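Local structure of separin (5U1T) at residues Gln682-Ala687 with Pro716-Ile721. The protein cleaves the cohesin subunit MCD1/SCC1 at the onset of anaphase as a caspase-like cysteine protease held inactive by securin for most of the cell cycle. Numbering follows the deposited sequence.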
ATOM      1  N   GLN A 682      -1.860 -17.245  -2.409  1.00 73.85           N
ATOM      2  CA  GLN A 682      -0.476 -17.433  -2.785  1.00 71.69           C
ATOM      3  C   GLN A 682      -0.172 -16.763  -4.123  1.00 70.67           C
ATOM      4  O   GLN A 682       0.932 -16.281  -4.343  1.00 68.82           O
ATOM      5  CB  GLN A 682      -0.139 -18.918  -2.835  1.00 77.62           C
ATOM      6  CG  GLN A 682       0.376 -19.444  -1.508  1.00 85.06           C
ATOM      7  CD  GLN A 682      -0.669 -19.367  -0.384  1.00 94.33           C
ATOM      8  OE1 GLN A 682      -1.811 -19.846  -0.530  1.00 91.15           O
ATOM      9  NE2 GLN A 682      -0.278 -18.764   0.751  1.00 93.46           N
ATOM     10  N   ALA A 683      -1.161 -16.730  -5.009  1.00 75.56           N
ATOM     11  CA  ALA A 683      -0.996 -16.125  -6.324  1.00 68.66           C
ATOM     12  C   ALA A 683      -0.901 -14.614  -6.200  1.00 70.39           C
ATOM     13  O   ALA A 683      -0.134 -13.965  -6.911  1.00 67.54           O
ATOM     14  CB  ALA A 683      -2.140 -16.510  -7.232  1.00 67.62           C
ATOM     15  N   LEU A 684      -1.695 -14.054  -5.292  1.00 70.25           N
ATOM     16  CA  LEU A 684      -1.614 -12.638  -5.004  1.00 62.09           C
ATOM     17  C   LEU A 684      -0.225 -12.332  -4.476  1.00 67.13           C
ATOM     18  O   LEU A 684       0.394 -11.327  -4.842  1.00 69.23           O
ATOM     19  CB  LEU A 684      -2.687 -12.220  -4.002  1.00 59.10           C
ATOM     20  CG  LEU A 684      -4.070 -11.859  -4.559  1.00 62.54           C
ATOM     21  CD1 LEU A 684      -5.103 -11.801  -3.434  1.00 66.76           C
ATOM     22  CD2 LEU A 684      -4.045 -10.541  -5.321  1.00 57.44           C
ATOM     23  N   LEU A 685       0.275 -13.220  -3.631  1.00 66.54           N
ATOM     24  CA  LEU A 685       1.576 -13.018  -3.025  1.00 66.22           C
ATOM     25  C   LEU A 685       2.697 -13.070  -4.053  1.00 63.36           C
ATOM     26  O   LEU A 685       3.567 -12.213  -4.078  1.00 67.79           O
ATOM     27  CB  LEU A 685       1.811 -14.056  -1.949  1.00 68.57           C
ATOM     28  CG  LEU A 685       2.853 -13.640  -0.926  1.00 68.73           C
ATOM     29  CD1 LEU A 685       2.272 -12.507  -0.118  1.00 55.91           C
ATOM     30  CD2 LEU A 685       3.224 -14.842  -0.052  1.00 73.81           C
ATOM     31  N   HIS A 686       2.667 -14.084  -4.898  1.00 63.84           N
ATOM     32  CA  HIS A 686       3.643 -14.223  -5.957  1.00 66.84           C
ATOM     33  C   HIS A 686       3.614 -12.988  -6.892  1.00 70.70           C
ATOM     34  O   HIS A 686       4.657 -12.389  -7.194  1.00 66.36           O
ATOM     35  CB  HIS A 686       3.367 -15.530  -6.715  1.00 68.02           C
ATOM     36  CG  HIS A 686       4.291 -15.786  -7.869  1.00 81.50           C
ATOM     37  ND1 HIS A 686       5.625 -15.439  -7.854  1.00 82.63           N
ATOM     38  CD2 HIS A 686       4.069 -16.372  -9.073  1.00 83.75           C
ATOM     39  CE1 HIS A 686       6.182 -15.789  -9.003  1.00 85.44           C
ATOM     40  NE2 HIS A 686       5.262 -16.361  -9.757  1.00 83.12           N
ATOM     41  N   ALA A 687       2.419 -12.586  -7.316  1.00 65.34           N
ATOM     42  CA  ALA A 687       2.272 -11.526  -8.309  1.00 63.13           C
ATOM     43  C   ALA A 687       2.686 -10.171  -7.741  1.00 69.31           C
ATOM     44  O   ALA A 687       3.328  -9.372  -8.412  1.00 63.82           O
ATOM     45  CB  ALA A 687       0.834 -11.471  -8.830  1.00 59.77           C
ATOM     46  N   PRO A 716      -7.220 -15.071 -13.823  1.00 76.39           N
ATOM     47  CA  PRO A 716      -8.174 -13.984 -14.077  1.00 74.70           C
ATOM     48  C   PRO A 716      -8.640 -13.303 -12.793  1.00 70.84           C
ATOM     49  O   PRO A 716      -8.777 -12.080 -12.748  1.00 72.01           O
ATOM     50  CB  PRO A 716      -9.351 -14.698 -14.765  1.00 67.65           C
ATOM     51  CG  PRO A 716      -8.765 -15.896 -15.364  1.00 68.31           C
ATOM     52  CD  PRO A 716      -7.672 -16.335 -14.426  1.00 75.67           C
ATOM     53  N   GLU A 717      -8.856 -14.097 -11.752  1.00 68.79           N
ATOM     54  CA  GLU A 717      -9.420 -13.569 -10.523  1.00 77.38           C
ATOM     55  C   GLU A 717      -8.439 -12.621  -9.832  1.00 73.18           C
ATOM     56  O   GLU A 717      -8.794 -11.965  -8.852  1.00 70.92           O
ATOM     57  CB  GLU A 717      -9.844 -14.707  -9.576  1.00 76.76           C
ATOM     58  CG  GLU A 717      -8.733 -15.690  -9.222  1.00 78.43           C
ATOM     59  CD  GLU A 717      -8.608 -16.872 -10.200  1.00 83.94           C
ATOM     60  OE1 GLU A 717      -8.602 -16.653 -11.435  1.00 84.16           O
ATOM     61  OE2 GLU A 717      -8.502 -18.032  -9.731  1.00 90.07           O
ATOM     62  N   LEU A 718      -7.214 -12.535 -10.347  1.00 69.13           N
ATOM     63  CA  LEU A 718      -6.255 -11.552  -9.850  1.00 66.11           C
ATOM     64  C   LEU A 718      -6.683 -10.174 -10.302  1.00 64.01           C
ATOM     65  O   LEU A 718      -6.196  -9.161  -9.813  1.00 62.39           O
ATOM     66  CB  LEU A 718      -4.836 -11.839 -10.347  1.00 66.04           C
ATOM     67  CG  LEU A 718      -4.085 -13.040  -9.785  1.00 65.10           C
ATOM     68  CD1 LEU A 718      -2.666 -13.053 -10.300  1.00 58.48           C
ATOM     69  CD2 LEU A 718      -4.119 -13.008  -8.269  1.00 65.41           C
ATOM     70  N   PHE A 719      -7.609 -10.154 -11.251  1.00 67.22           N
ATOM     71  CA  PHE A 719      -8.026  -8.918 -11.886  1.00 62.36           C
ATOM     72  C   PHE A 719      -9.536  -8.756 -11.835  1.00 68.45           C
ATOM     73  O   PHE A 719     -10.120  -8.079 -12.679  1.00 66.65           O
ATOM     74  CB  PHE A 719      -7.534  -8.889 -13.329  1.00 57.57           C
ATOM     75  CG  PHE A 719      -6.056  -9.138 -13.465  1.00 63.53           C
ATOM     76  CD1 PHE A 719      -5.559 -10.432 -13.582  1.00 64.83           C
ATOM     77  CD2 PHE A 719      -5.160  -8.081 -13.463  1.00 56.30           C
ATOM     78  CE1 PHE A 719      -4.201 -10.663 -13.692  1.00 64.46           C
ATOM     79  CE2 PHE A 719      -3.805  -8.308 -13.584  1.00 62.19           C
ATOM     80  CZ  PHE A 719      -3.326  -9.602 -13.695  1.00 65.96           C
ATOM     81  N   ASP A 720     -10.166  -9.385 -10.845  1.00 71.35           N
ATOM     82  CA  ASP A 720     -11.606  -9.262 -10.676  1.00 70.26           C
ATOM     83  C   ASP A 720     -11.928  -8.179  -9.667  1.00 68.82           C
ATOM     84  O   ASP A 720     -12.366  -8.457  -8.554  1.00 69.30           O
ATOM     85  CB  ASP A 720     -12.219 -10.578 -10.235  1.00 74.95           C
ATOM     86  CG  ASP A 720     -13.727 -10.540 -10.253  1.00 78.52           C
ATOM     87  OD1 ASP A 720     -14.291  -9.641 -10.925  1.00 80.26           O
ATOM     88  OD2 ASP A 720     -14.339 -11.412  -9.605  1.00 79.51           O
ATOM     89  N   ILE A 721     -11.713  -6.938 -10.081  1.00 69.23           N
ATOM     90  CA  ILE A 721     -11.872  -5.796  -9.197  1.00 71.84           C
ATOM     91  C   ILE A 721     -13.341  -5.467  -8.956  1.00 72.10           C
ATOM     92  O   ILE A 721     -13.663  -4.618  -8.123  1.00 71.44           O
ATOM     93  CB  ILE A 721     -11.144  -4.561  -9.756  1.00 67.50           C
ATOM     94  CG1 ILE A 721     -11.446  -4.383 -11.242  1.00 64.59           C
ATOM     95  CG2 ILE A 721      -9.658  -4.708  -9.559  1.00 64.43           C
ATOM     96  CD1 ILE A 721     -12.443  -3.296 -11.539  1.00 72.42           C
TER
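L718 puts its two methyl groups against one side of helix 680-689, where they meet A683, L684 and A687. The two branches have different partners. CD2 of L718 lies 3.8 Å from CD2 of L684. The same methyl, CD2 of L718, also reaches CB of A683 at 4.2 Å. On the other branch, CD1 of L718 approaches CB of A687 at 4.1 Å. A683 and A687 stand one helical turn apart, as the backbone bond from A687 N to A683 O attests, and both direct CB toward segment 716-721. L718 also comes near the helix backbone itself, its atom CD2 lying 4.1 Å from atom C of A683.

L684 takes part differently. Its CB does not aim at segment 716-721, but with CG anti to its carbonyl carbon, beside the backbone N (chi1 -86°), the branch is brought to CD2 of L718, and the two leucines run past one another in opposite directions. In L718, by contrast, CB points toward the helix. This leucine projects from the 3-10 turn 716-718, which is closed by the 2.7 Å bond from F719 N to P716 O.

The turn follows helix 700-714, and the contact joins it to helix 680-689 in the helical part of separase, far from the probable catalytic cysteine. L711 of helix 700-714 touches both A687 and L718, while K734 and L738 of helix 729-752 touch L684. All four touching residues are buried, and no hydrogen bond or salt bridge crosses between the segments; the contact is therefore apolar, consistent with van der Waals packing and burial of hydrocarbon away from water, and sets no directional bond between them.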